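Local coordinates for putative methylthioribose-1-phosphate isomerase (PDB 6A34), which probably catalyses the isomerisation of methylthioribose 1-phosphate to methylthioribulose 1-phosphate in the methionine salvage pathway, at residues K8-L13 with M187-S192; V24-Q29 with G63-F68; K115-H120 with D126-L131; F232-G237 with Y262-L267; I334-G339 with K350-V355. All blocks are in the same frame, centred on the assembly; numbering follows the deposited sequence.

How the contacts relate
The five contacts run from the helical N-terminal part to the Rossmann-like domain with its mainly parallel sheet. Contact 3 is the remote helical end, about 51 Å, centre to centre, from contact 4 at the dimer-facing side of the other domain. Contact 1 lets the N-terminal segment meet a helix of the Rossmann-like domain, and contacts 2 and 3 are nested in the loop it closes. The nearest atoms of contact 1 and contact 2 are about 5 Å apart. Contacts 2 and 4 approach the predicted substrate site: Ala65 lies about 8 Å from Arg100, and Leu264 about 7 Å from Asn257, side chain to side chain. Contact 5 lies away from it, at the sheet edge.

Contact 1. Residues K8-L13 with M187-S192; sequences KELTKL and MHKDGS
The carbonyl oxygen of Glu9 is met by the side chain of Lys189, which passes alongside it with its aliphatic part: CD lies 3.2 Å and CE 3.4 Å from Glu9 O. The contact joins the short N-terminal helix 7-10 to the last turn of helix 180-189, the helix of a beta-alpha-beta crossover between strands 161-165 and 193-199. The lysine chain bends at chi2 (56°) and again at chi3 (-123°), and these bends let CD and CE run along the carbonyl oxygen. Nearer the backbone, Lys189 CG stands 4.3 Å from Leu10 CD2. The lysine is exposed, whereas Leu10 is buried and also packs on Val186 and on Leu148 of helix 125-157. Lys12 NZ lies 5.9 Å from Lys189 NZ, and the like charges would probably discourage a closer approach. Beyond Lys189 the helix closes in a Schellman motif, in which Gly191 takes positive phi and the backbone of Ser192 bonds back to Met187 O. Asp190 holds this end to the N-terminal segment through a salt bridge to Arg4 and a hydrogen bond to Tyr5. On the other segment Thr11 makes an ST turn and is further bonded to Asp218, with Leu13 N giving its hydrogen to Thr11 OG1 over 3.1 Å, nearly straight at 165°.

Contact 2. Residues V24-Q29 with G63-F68; sequences VYMINQ and GAAAGF
Val24 and Phe68 form the close-packed end of this buried contact, where the start of strand 23-27 lies nearest to helix 59-76, with a separation of 6.6 Å between Val24 CA and Phe68 CA. The valine keeps CG1 anti to the backbone N (chi1 180°), which leaves CG2 beside that nitrogen and directed at the helix. There CG2 meets the Phe68 backbone oxygen at 3.6 Å and its CB at 3.9 Å, the two side chains crossing at a slant. The phenylalanine ring itself turns away from the strand and packs edge-to-face with Tyr137 in helix 125-157. One step along the strand face the packing thins to a single methyl pair: Met26, extended beyond CG, reaches out with CE to within 3.8 Å of Ala65 CB. Farther on, Ile27, Asn28 and Gln29 draw off from the helix, Gln29 turning to hydrogen-bond Arg57, a predicted substrate-binding residue. Tyr25 points to the other, partly exposed side of the sheet and makes a cation-pi contact with Lys20. With Val17 of the adjoining strand also touching Ala65 and Phe68, this is a two-layer packing of a three-stranded antiparallel sheet on a helix of the N-terminal helical part.

Contact 3. Residues K115-H120 with D126-L131; sequences KLVEEH and DEIKRL
Leu116 and Leu131 meet between the two arms of a helical hairpin, helices 104-119 and 125-157, which run in roughly opposite directions on either side of a short loop. Apolar packing makes up the core: Leu116 CD2 lies 4.1 Å from Leu131 CB, and Val117 CG1 lies 4.2 Å from Ile128 CG2, each pair crossing at about a right angle. Phe85, Leu86 and Phe89 of helix 82-97 add to this apolar layer. Carbon atoms also approach polar ones. Ile128 CG1 sits 3.5 Å from His120 O, and Leu131 CD1 is 3.5 Å from His120 ND1, reaching the imidazole obliquely while ND1 is hydrogen-bonded to Asp123. Ion pairs remain within each helix. Lys115 reaches Glu119 weakly, whereas Arg130 grips Glu127 side-on with two nitrogens, NE meeting OE1 at 3.0 Å and NH2 meeting OE2 at 3.1 Å, both oxygens met on the syn side, though from somewhat out of the carboxylate plane.

Contact 4. Residues F232-G237 with Y262-L267; sequences FVMQQG and YMLAVL
Two helices flanking the mainly parallel sheet of the Rossmann-like domain, 230-235 and 261-270, are brought together by Met234, whose side chain reaches across to Leu264 and Leu267. Its CG is anti to the carbonyl carbon (chi1 -70°), and the bend at chi3 (-142°) swings CE toward Leu264 while SD stays against Leu267. SD rests 3.6 Å from Leu267 CB and equally near the carbonyl carbon of that residue, while CE touches Leu264 CD2 at 3.6 Å and Leu267 CB at 3.7 Å. The methionine crosses both leucines at about a right angle. Replacing Met234 by an alanine would remove the sulfur and methyl and would probably open a gap between the helices, leaving Leu264 CD2 and Leu267 CB without this neighbour. Leu264 packs further on Phe275 and His166, and its side chain lies about 8 Å from that of Cys167, the predicted transition-state stabiliser. Beside the buried core, Gln235 bonds to Val325 O of the second subunit and Tyr262 OH to His271 of that subunit. Helix 230-235 closes at Gly237 in a Schellman motif. The contact is thus helix-to-helix packing over one face of a Rossmann-like sheet, next to the dimer interface.

Contact 5. Residues I334-G339 with K350-V355; sequences IITDRG and KKLFEV
The Thr336 hydroxyl sits between the backbone N and the carbonyl carbon (chi1 82°), while Leu352 carries CG opposite its own N (chi1 -173°); with these torsions the two side chains reach toward each other tip to tip. Leu352 CD2 comes to 4.0 Å from Thr336 OG1 and 4.2 Å from Thr336 CG2. The other methyl, CD1, lies 3.7 Å from the backbone oxygen of Arg338, where the turn projects toward the helix. The hydroxyl makes two bonds: it accepts from Arg338 N at 2.9 Å, giving an ST turn, and gives its proton to Gly339 O at 2.6 Å, in the carbonyl plane on a lone pair. Gly339 O also takes Thr336 N at 3.1 Å, so two donors grip one oxygen. A valine in place of Thr336 would probably leave Arg338 N without its acceptor and Gly339 O with one donor fewer, setting the turn freer to shift. Asp337 points from the turn to a salt bridge with Arg149 of helix 125-157. Leu352 belongs to helix 345-354, near the C-terminus, and packs as well on Leu281 and Val341. The arms 333-336 and 339-341 with their two-residue type I turn make a tight beta hairpin at the edge of the Rossmann-like sheet, covered by that helix.

Contact 1. Residues K8-L13 with M187-S192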
# COMPACT_ATOMS: atom_id res chain seq x y z
N LYS A 8 8.72 29.97 -12.55
CA LYS A 8 7.58 30.71 -11.98
C LYS A 8 6.33 30.50 -12.81
O LYS A 8 5.22 30.64 -12.30
CB LYS A 8 7.85 32.22 -11.89
CG LYS A 8 8.29 32.69 -10.50
CD LYS A 8 9.01 34.03 -10.48
CE LYS A 8 9.34 34.47 -9.06
NZ LYS A 8 10.28 35.62 -9.03
N GLU A 9 6.51 30.15 -14.08
CA GLU A 9 5.37 29.81 -14.92
C GLU A 9 4.88 28.38 -14.63
O GLU A 9 3.76 28.05 -15.02
CB GLU A 9 5.70 29.99 -16.40
CG GLU A 9 5.83 31.44 -16.81
CD GLU A 9 6.34 31.65 -18.23
OE1 GLU A 9 7.25 30.94 -18.65
OE2 GLU A 9 5.81 32.55 -18.90
N LEU A 10 5.72 27.53 -14.01
CA LEU A 10 5.43 26.08 -13.82
C LEU A 10 4.86 25.79 -12.43
O LEU A 10 4.12 24.82 -12.25
CB LEU A 10 6.72 25.30 -14.07
CG LEU A 10 7.15 25.21 -15.53
CD1 LEU A 10 8.48 24.50 -15.64
CD2 LEU A 10 6.11 24.53 -16.41
N THR A 11 5.19 26.61 -11.43
CA THR A 11 4.74 26.37 -10.06
C THR A 11 4.48 27.70 -9.36
O THR A 11 5.06 28.70 -9.71
CB THR A 11 5.78 25.59 -9.24
OG1 THR A 11 5.17 25.19 -8.01
CG2 THR A 11 7.02 26.41 -8.96
N LYS A 12 3.63 27.66 -8.33
CA LYS A 12 3.37 28.79 -7.47
C LYS A 12 4.14 28.65 -6.16
O LYS A 12 4.14 29.54 -5.35
CB LYS A 12 1.87 28.90 -7.17
CG LYS A 12 1.00 29.36 -8.33
CD LYS A 12 -0.49 29.13 -8.07
CE LYS A 12 -1.32 29.15 -9.34
NZ LYS A 12 -2.28 28.02 -9.39
N LEU A 13 4.80 27.51 -5.97
CA LEU A 13 5.56 27.24 -4.80
C LEU A 13 6.86 28.04 -4.84
O LEU A 13 7.47 28.16 -5.90
CB LEU A 13 5.90 25.74 -4.73
CG LEU A 13 4.74 24.80 -4.38
CD1 LEU A 13 5.16 23.35 -4.56
CD2 LEU A 13 4.24 25.02 -2.96
N MET A 187 3.74 19.46 -18.64
CA MET A 187 2.62 18.85 -19.28
C MET A 187 1.34 19.61 -18.90
O MET A 187 0.46 19.79 -19.75
CB MET A 187 2.49 17.36 -18.89
CG MET A 187 3.56 16.50 -19.50
SD MET A 187 3.36 14.74 -19.15
CE MET A 187 1.85 14.38 -20.06
N HIS A 188 1.21 20.00 -17.63
CA HIS A 188 -0.01 20.65 -17.13
C HIS A 188 -0.20 22.01 -17.83
O HIS A 188 -1.28 22.34 -18.30
CB HIS A 188 0.00 20.78 -15.60
CG HIS A 188 -1.13 21.58 -15.06
ND1 HIS A 188 -2.42 21.11 -15.02
CD2 HIS A 188 -1.18 22.82 -14.53
CE1 HIS A 188 -3.21 22.01 -14.48
NE2 HIS A 188 -2.48 23.07 -14.19
N LYS A 189 0.89 22.78 -17.90
CA LYS A 189 0.89 24.07 -18.61
C LYS A 189 0.51 23.87 -20.07
O LYS A 189 -0.21 24.71 -20.65
CB LYS A 189 2.26 24.75 -18.57
CG LYS A 189 2.33 26.02 -17.75
CD LYS A 189 1.88 25.79 -16.32
CE LYS A 189 0.73 26.69 -15.91
NZ LYS A 189 0.46 26.57 -14.46
N ASP A 190 1.05 22.80 -20.68
CA ASP A 190 0.82 22.55 -22.11
C ASP A 190 -0.62 22.08 -22.36
O ASP A 190 -1.03 21.96 -23.50
CB ASP A 190 1.83 21.53 -22.67
CG ASP A 190 3.18 22.15 -22.97
OD1 ASP A 190 3.23 23.37 -23.14
OD2 ASP A 190 4.16 21.39 -23.02
N GLY A 191 -1.39 21.81 -21.30
CA GLY A 191 -2.75 21.24 -21.45
C GLY A 191 -2.74 19.74 -21.76
O GLY A 191 -3.74 19.17 -22.18
N SER A 192 -1.61 19.06 -21.54
CA SER A 192 -1.49 17.69 -21.97
C SER A 192 -1.61 16.72 -20.78
O SER A 192 -1.76 15.54 -20.97
CB SER A 192 -0.26 17.50 -22.83
OG SER A 192 0.92 17.57 -22.07

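Contact 2. Residues V24-Q29 with G63-F68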
# COMPACT_ATOMS: atom_id res chain seq x y z
N VAL A 24 18.72 31.39 5.60
CA VAL A 24 18.30 30.21 4.86
C VAL A 24 16.81 29.98 5.12
O VAL A 24 16.39 29.89 6.26
CB VAL A 24 19.14 28.97 5.22
CG1 VAL A 24 18.69 27.75 4.43
CG2 VAL A 24 20.62 29.22 5.01
N TYR A 25 16.03 29.91 4.05
CA TYR A 25 14.57 29.68 4.15
C TYR A 25 14.23 28.30 3.59
O TYR A 25 14.61 28.01 2.50
CB TYR A 25 13.80 30.74 3.36
CG TYR A 25 13.93 32.17 3.83
CD1 TYR A 25 15.08 32.91 3.57
CD2 TYR A 25 12.89 32.82 4.48
CE1 TYR A 25 15.20 34.24 3.96
CE2 TYR A 25 12.99 34.14 4.88
CZ TYR A 25 14.15 34.87 4.62
OH TYR A 25 14.26 36.17 5.01
N MET A 26 13.46 27.49 4.35
CA MET A 26 13.09 26.12 3.99
C MET A 26 11.59 25.91 4.18
O MET A 26 11.03 26.21 5.26
CB MET A 26 13.80 25.07 4.85
CG MET A 26 15.29 25.20 4.89
SD MET A 26 15.98 23.86 5.85
CE MET A 26 17.70 24.33 5.98
N ILE A 27 10.94 25.37 3.15
CA ILE A 27 9.63 24.81 3.36
C ILE A 27 9.75 23.78 4.49
O ILE A 27 10.72 23.04 4.51
CB ILE A 27 9.07 24.19 2.07
CG1 ILE A 27 8.80 25.27 1.03
CG2 ILE A 27 7.81 23.38 2.38
CD1 ILE A 27 8.47 24.72 -0.33
N ASN A 28 8.82 23.80 5.44
CA ASN A 28 8.85 22.87 6.55
C ASN A 28 8.08 21.61 6.15
O ASN A 28 6.84 21.55 6.28
CB ASN A 28 8.27 23.43 7.85
CG ASN A 28 8.63 22.56 9.03
OD1 ASN A 28 8.70 21.33 8.91
ND2 ASN A 28 8.96 23.19 10.15
N GLN A 29 8.83 20.61 5.71
CA GLN A 29 8.26 19.38 5.14
C GLN A 29 7.78 18.46 6.28
O GLN A 29 7.09 17.48 5.99
CB GLN A 29 9.27 18.71 4.21
CG GLN A 29 9.68 19.58 3.02
CD GLN A 29 10.33 18.82 1.88
OE1 GLN A 29 9.87 17.73 1.52
NE2 GLN A 29 11.39 19.37 1.31
N GLY A 63 21.46 19.18 -0.19
CA GLY A 63 22.74 19.67 -0.66
C GLY A 63 22.76 21.19 -0.67
O GLY A 63 23.66 21.81 -0.13
N ALA A 64 21.71 21.79 -1.23
CA ALA A 64 21.65 23.24 -1.33
C ALA A 64 21.59 23.85 0.07
O ALA A 64 22.24 24.89 0.32
CB ALA A 64 20.48 23.68 -2.19
N ALA A 65 20.83 23.23 0.97
CA ALA A 65 20.69 23.73 2.32
C ALA A 65 22.07 23.79 2.98
O ALA A 65 22.41 24.78 3.60
CB ALA A 65 19.73 22.91 3.15
N ALA A 66 22.87 22.73 2.81
CA ALA A 66 24.16 22.64 3.47
C ALA A 66 25.11 23.69 2.90
O ALA A 66 25.91 24.27 3.64
CB ALA A 66 24.73 21.28 3.27
N GLY A 67 25.06 23.84 1.57
CA GLY A 67 25.84 24.79 0.86
C GLY A 67 25.49 26.20 1.30
O GLY A 67 26.38 27.00 1.48
N PHE A 68 24.20 26.49 1.46
CA PHE A 68 23.75 27.80 1.93
C PHE A 68 24.09 28.01 3.41
O PHE A 68 24.07 29.12 3.86
CB PHE A 68 22.26 27.99 1.70
CG PHE A 68 21.93 28.26 0.26
CD1 PHE A 68 22.74 29.06 -0.52
CD2 PHE A 68 20.80 27.72 -0.31
CE1 PHE A 68 22.42 29.33 -1.83
CE2 PHE A 68 20.49 27.97 -1.64
CZ PHE A 68 21.31 28.76 -2.40

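Contact 3. Residues K115-H120 with D126-L131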
# COMPACT_ATOMS: atom_id res chain seq x y z
N LYS A 115 36.61 22.67 -1.30
CA LYS A 115 37.69 22.53 -2.26
C LYS A 115 37.95 23.87 -2.96
O LYS A 115 39.08 24.23 -3.21
CB LYS A 115 37.38 21.47 -3.32
CG LYS A 115 38.58 20.70 -3.89
CD LYS A 115 39.94 21.36 -3.64
CE LYS A 115 41.14 20.46 -3.88
NZ LYS A 115 41.80 20.78 -5.17
N LEU A 116 36.89 24.60 -3.31
CA LEU A 116 37.03 25.95 -3.92
C LEU A 116 37.78 26.91 -2.98
O LEU A 116 38.61 27.67 -3.42
CB LEU A 116 35.63 26.48 -4.26
CG LEU A 116 35.58 27.83 -4.95
CD1 LEU A 116 35.98 27.69 -6.41
CD2 LEU A 116 34.20 28.45 -4.83
N VAL A 117 37.49 26.84 -1.67
CA VAL A 117 38.05 27.73 -0.67
C VAL A 117 39.55 27.45 -0.46
O VAL A 117 40.32 28.41 -0.38
CB VAL A 117 37.29 27.60 0.66
CG1 VAL A 117 38.04 28.25 1.80
CG2 VAL A 117 35.88 28.15 0.54
N GLU A 118 39.94 26.17 -0.37
CA GLU A 118 41.37 25.70 -0.29
C GLU A 118 42.20 26.13 -1.53
O GLU A 118 43.38 26.48 -1.44
CB GLU A 118 41.39 24.18 -0.16
CG GLU A 118 40.79 23.68 1.14
CD GLU A 118 40.85 22.17 1.37
OE1 GLU A 118 40.97 21.41 0.38
OE2 GLU A 118 40.78 21.76 2.56
N GLU A 119 41.56 26.10 -2.69
CA GLU A 119 42.14 26.52 -3.95
C GLU A 119 42.34 28.05 -3.98
O GLU A 119 43.15 28.58 -4.73
CB GLU A 119 41.19 26.07 -5.05
CG GLU A 119 41.79 26.07 -6.44
CD GLU A 119 42.22 24.68 -6.89
OE1 GLU A 119 41.42 23.72 -6.70
OE2 GLU A 119 43.34 24.56 -7.43
N HIS A 120 41.54 28.78 -3.20
CA HIS A 120 41.54 30.23 -3.24
C HIS A 120 41.95 30.80 -1.87
O HIS A 120 41.70 31.95 -1.59
CB HIS A 120 40.16 30.71 -3.72
CG HIS A 120 39.93 30.52 -5.18
ND1 HIS A 120 40.03 31.55 -6.08
CD2 HIS A 120 39.62 29.41 -5.89
CE1 HIS A 120 39.78 31.09 -7.29
NE2 HIS A 120 39.54 29.78 -7.21
N ASP A 126 37.59 39.00 1.46
CA ASP A 126 36.28 39.41 0.86
C ASP A 126 35.98 38.56 -0.40
O ASP A 126 34.83 38.28 -0.69
CB ASP A 126 36.15 40.91 0.59
CG ASP A 126 37.28 41.62 -0.15
OD1 ASP A 126 38.42 41.14 -0.15
OD2 ASP A 126 37.01 42.66 -0.73
N GLU A 127 37.03 38.14 -1.10
CA GLU A 127 36.90 37.38 -2.34
C GLU A 127 36.58 35.92 -2.02
O GLU A 127 35.86 35.29 -2.77
CB GLU A 127 38.16 37.51 -3.20
CG GLU A 127 38.25 36.57 -4.39
CD GLU A 127 37.24 36.69 -5.53
OE1 GLU A 127 36.48 37.64 -5.54
OE2 GLU A 127 37.24 35.82 -6.41
N ILE A 128 37.12 35.38 -0.92
CA ILE A 128 36.79 34.03 -0.46
C ILE A 128 35.30 33.97 -0.08
O ILE A 128 34.56 33.09 -0.51
CB ILE A 128 37.69 33.59 0.70
CG1 ILE A 128 39.16 33.47 0.27
CG2 ILE A 128 37.18 32.29 1.33
CD1 ILE A 128 40.12 33.38 1.44
N LYS A 129 34.89 34.92 0.76
CA LYS A 129 33.48 35.11 1.10
C LYS A 129 32.64 35.15 -0.18
O LYS A 129 31.63 34.42 -0.28
CB LYS A 129 33.28 36.38 1.93
CG LYS A 129 33.89 36.31 3.33
CD LYS A 129 33.47 37.46 4.26
CE LYS A 129 33.94 37.25 5.69
NZ LYS A 129 33.96 38.51 6.48
N ARG A 130 33.02 36.00 -1.14
CA ARG A 130 32.22 36.19 -2.34
C ARG A 130 32.04 34.84 -3.06
O ARG A 130 30.96 34.54 -3.55
CB ARG A 130 32.85 37.18 -3.33
CG ARG A 130 31.92 37.64 -4.44
CD ARG A 130 32.58 38.46 -5.54
NE ARG A 130 33.60 37.69 -6.24
CZ ARG A 130 33.35 36.72 -7.12
NH1 ARG A 130 32.11 36.48 -7.53
NH2 ARG A 130 34.36 36.00 -7.60
N LEU A 131 33.14 34.09 -3.13
CA LEU A 131 33.22 32.85 -3.85
C LEU A 131 32.31 31.79 -3.20
O LEU A 131 31.61 31.07 -3.92
CB LEU A 131 34.67 32.38 -3.86
CG LEU A 131 35.55 33.03 -4.92
CD1 LEU A 131 37.01 32.72 -4.65
CD2 LEU A 131 35.16 32.59 -6.32

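Contact 4. Residues F232-G237 with Y262-L267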
# COMPACT_ATOMS: atom_id res chain seq x y z
N PHE A 232 -5.06 -2.05 -10.78
CA PHE A 232 -6.45 -1.96 -11.13
C PHE A 232 -6.66 -0.80 -12.11
O PHE A 232 -7.26 -0.95 -13.18
CB PHE A 232 -7.31 -1.77 -9.88
CG PHE A 232 -8.78 -1.68 -10.21
CD1 PHE A 232 -9.52 -2.83 -10.45
CD2 PHE A 232 -9.39 -0.44 -10.36
CE1 PHE A 232 -10.87 -2.75 -10.75
CE2 PHE A 232 -10.73 -0.36 -10.71
CZ PHE A 232 -11.47 -1.51 -10.88
N VAL A 233 -6.13 0.37 -11.79
CA VAL A 233 -6.36 1.48 -12.66
C VAL A 233 -5.67 1.25 -14.01
O VAL A 233 -6.16 1.77 -15.02
CB VAL A 233 -6.03 2.84 -12.03
CG1 VAL A 233 -6.82 3.02 -10.75
CG2 VAL A 233 -4.56 3.06 -11.78
N MET A 234 -4.57 0.49 -14.02
CA MET A 234 -3.89 0.14 -15.28
C MET A 234 -4.78 -0.81 -16.07
O MET A 234 -5.00 -0.59 -17.27
CB MET A 234 -2.53 -0.54 -15.05
CG MET A 234 -1.44 0.37 -14.47
SD MET A 234 0.17 -0.46 -14.44
CE MET A 234 0.85 0.15 -12.90
N GLN A 235 -5.28 -1.85 -15.38
CA GLN A 235 -6.15 -2.87 -15.95
C GLN A 235 -7.40 -2.24 -16.57
O GLN A 235 -7.86 -2.69 -17.57
CB GLN A 235 -6.60 -3.86 -14.87
CG GLN A 235 -7.36 -5.08 -15.39
CD GLN A 235 -8.14 -5.71 -14.24
OE1 GLN A 235 -8.76 -5.02 -13.44
NE2 GLN A 235 -8.05 -7.02 -14.10
N GLN A 236 -7.96 -1.21 -15.93
CA GLN A 236 -9.22 -0.65 -16.41
C GLN A 236 -8.97 0.31 -17.56
O GLN A 236 -9.93 0.86 -18.05
CB GLN A 236 -9.99 0.11 -15.33
CG GLN A 236 -10.42 -0.77 -14.17
CD GLN A 236 -11.34 -1.84 -14.67
OE1 GLN A 236 -11.04 -3.03 -14.55
NE2 GLN A 236 -12.46 -1.41 -15.26
N GLY A 237 -7.72 0.50 -18.00
CA GLY A 237 -7.45 1.41 -19.17
C GLY A 237 -7.29 2.87 -18.74
O GLY A 237 -7.23 3.78 -19.58
N TYR A 262 9.29 -1.40 -8.67
CA TYR A 262 9.43 -2.67 -9.37
C TYR A 262 8.05 -3.25 -9.67
O TYR A 262 7.82 -3.73 -10.77
CB TYR A 262 10.33 -3.65 -8.60
CG TYR A 262 10.34 -5.04 -9.20
CD1 TYR A 262 10.77 -5.25 -10.49
CD2 TYR A 262 9.90 -6.14 -8.48
CE1 TYR A 262 10.75 -6.51 -11.07
CE2 TYR A 262 9.88 -7.41 -9.04
CZ TYR A 262 10.30 -7.60 -10.34
OH TYR A 262 10.30 -8.86 -10.89
N MET A 263 7.14 -3.16 -8.70
CA MET A 263 5.73 -3.63 -8.86
C MET A 263 5.07 -2.95 -10.07
O MET A 263 4.43 -3.62 -10.91
CB MET A 263 4.90 -3.34 -7.61
CG MET A 263 3.39 -3.67 -7.81
SD MET A 263 2.38 -2.17 -8.04
CE MET A 263 2.45 -1.66 -6.32
N LEU A 264 5.21 -1.62 -10.13
CA LEU A 264 4.70 -0.77 -11.23
C LEU A 264 5.33 -1.15 -12.58
O LEU A 264 4.68 -1.14 -13.60
CB LEU A 264 5.02 0.70 -10.92
CG LEU A 264 4.22 1.35 -9.80
CD1 LEU A 264 4.61 2.82 -9.65
CD2 LEU A 264 2.73 1.19 -10.04
N ALA A 265 6.64 -1.37 -12.58
CA ALA A 265 7.36 -1.76 -13.82
C ALA A 265 6.74 -3.05 -14.38
O ALA A 265 6.45 -3.14 -15.58
CB ALA A 265 8.85 -1.93 -13.54
N VAL A 266 6.47 -4.03 -13.51
CA VAL A 266 5.94 -5.32 -13.95
C VAL A 266 4.50 -5.12 -14.38
O VAL A 266 4.15 -5.51 -15.47
CB VAL A 266 6.09 -6.41 -12.87
CG1 VAL A 266 5.33 -7.69 -13.22
CG2 VAL A 266 7.56 -6.73 -12.65
N LEU A 267 3.71 -4.37 -13.63
CA LEU A 267 2.32 -4.12 -14.11
C LEU A 267 2.26 -3.29 -15.37
O LEU A 267 1.41 -3.57 -16.22
CB LEU A 267 1.50 -3.48 -13.02
CG LEU A 267 1.30 -4.38 -11.81
CD1 LEU A 267 1.03 -3.47 -10.63
CD2 LEU A 267 0.15 -5.34 -12.07

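Contact 5. Residues I334-G339 with K350-V355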
# COMPACT_ATOMS: atom_id res chain seq x y z
N ILE A 334 14.83 6.55 -20.36
CA ILE A 334 15.29 7.25 -19.18
C ILE A 334 15.40 8.74 -19.53
O ILE A 334 16.22 9.13 -20.36
CB ILE A 334 16.64 6.71 -18.66
CG1 ILE A 334 16.56 5.23 -18.28
CG2 ILE A 334 17.12 7.57 -17.52
CD1 ILE A 334 17.88 4.64 -17.81
N ILE A 335 14.59 9.55 -18.86
CA ILE A 335 14.55 10.97 -19.09
C ILE A 335 15.60 11.61 -18.19
O ILE A 335 15.54 11.45 -16.98
CB ILE A 335 13.14 11.53 -18.84
CG1 ILE A 335 12.07 10.78 -19.63
CG2 ILE A 335 13.12 13.02 -19.17
CD1 ILE A 335 10.69 10.90 -19.04
N THR A 336 16.59 12.26 -18.81
CA THR A 336 17.65 12.95 -18.08
C THR A 336 17.64 14.44 -18.46
O THR A 336 16.94 14.87 -19.36
CB THR A 336 19.05 12.40 -18.35
OG1 THR A 336 19.52 12.96 -19.57
CG2 THR A 336 19.09 10.89 -18.37
N ASP A 337 18.47 15.20 -17.74
CA ASP A 337 18.58 16.65 -17.96
C ASP A 337 19.42 16.92 -19.21
O ASP A 337 19.59 18.08 -19.56
CB ASP A 337 19.21 17.34 -16.75
CG ASP A 337 20.62 16.87 -16.46
OD1 ASP A 337 20.80 15.65 -16.20
OD2 ASP A 337 21.53 17.73 -16.49
N ARG A 338 19.90 15.86 -19.89
CA ARG A 338 20.65 16.00 -21.15
C ARG A 338 20.01 15.16 -22.26
O ARG A 338 20.67 14.77 -23.18
CB ARG A 338 22.13 15.66 -20.93
CG ARG A 338 22.86 16.61 -19.97
CD ARG A 338 22.89 18.07 -20.44
NE ARG A 338 23.62 19.03 -19.59
CZ ARG A 338 23.56 20.37 -19.70
NH1 ARG A 338 22.91 20.94 -20.70
NH2 ARG A 338 24.15 21.14 -18.80
N GLY A 339 18.71 14.90 -22.16
CA GLY A 339 17.98 14.16 -23.19
C GLY A 339 17.55 12.79 -22.70
O GLY A 339 17.92 12.36 -21.59
N LYS A 350 26.58 5.23 -21.77
CA LYS A 350 28.02 5.51 -21.81
C LYS A 350 28.30 6.55 -22.91
O LYS A 350 29.14 7.43 -22.70
CB LYS A 350 28.87 4.24 -21.90
CG LYS A 350 29.10 3.65 -23.28
CD LYS A 350 30.40 2.87 -23.37
CE LYS A 350 30.53 1.75 -22.35
NZ LYS A 350 31.83 1.06 -22.48
N LYS A 351 27.54 6.51 -24.01
CA LYS A 351 27.57 7.59 -24.99
C LYS A 351 27.27 8.91 -24.28
O LYS A 351 28.06 9.82 -24.33
CB LYS A 351 26.56 7.41 -26.13
CG LYS A 351 27.04 6.58 -27.32
CD LYS A 351 26.03 6.51 -28.44
CE LYS A 351 26.18 5.28 -29.31
NZ LYS A 351 25.13 5.20 -30.35
N LEU A 352 26.12 8.97 -23.62
CA LEU A 352 25.64 10.21 -23.01
C LEU A 352 26.74 10.84 -22.15
O LEU A 352 26.84 12.06 -22.09
CB LEU A 352 24.41 9.90 -22.16
CG LEU A 352 23.69 11.12 -21.59
CD1 LEU A 352 23.14 11.99 -22.71
CD2 LEU A 352 22.57 10.67 -20.67
N PHE A 353 27.52 10.00 -21.47
CA PHE A 353 28.52 10.45 -20.52
C PHE A 353 29.75 11.02 -21.24
O PHE A 353 30.35 11.99 -20.75
CB PHE A 353 28.88 9.33 -19.54
CG PHE A 353 28.21 9.50 -18.20
CD1 PHE A 353 26.86 9.21 -18.04
CD2 PHE A 353 28.90 10.03 -17.12
CE1 PHE A 353 26.23 9.39 -16.82
CE2 PHE A 353 28.27 10.21 -15.90
CZ PHE A 353 26.94 9.90 -15.75
N GLU A 354 30.12 10.44 -22.38
CA GLU A 354 31.26 10.91 -23.18
C GLU A 354 30.95 12.28 -23.80
O GLU A 354 31.83 13.14 -23.82
CB GLU A 354 31.67 9.86 -24.22
CG GLU A 354 32.72 8.88 -23.70
CD GLU A 354 32.58 7.44 -24.16
OE1 GLU A 354 32.33 7.22 -25.37
OE2 GLU A 354 32.73 6.52 -23.31
N VAL A 355 29.70 12.49 -24.25
CA VAL A 355 29.33 13.72 -24.98
C VAL A 355 28.76 14.80 -24.03
O VAL A 355 28.38 15.87 -24.53
CB VAL A 355 28.37 13.45 -26.16
CG1 VAL A 355 28.91 12.39 -27.11
CG2 VAL A 355 26.95 13.10 -25.72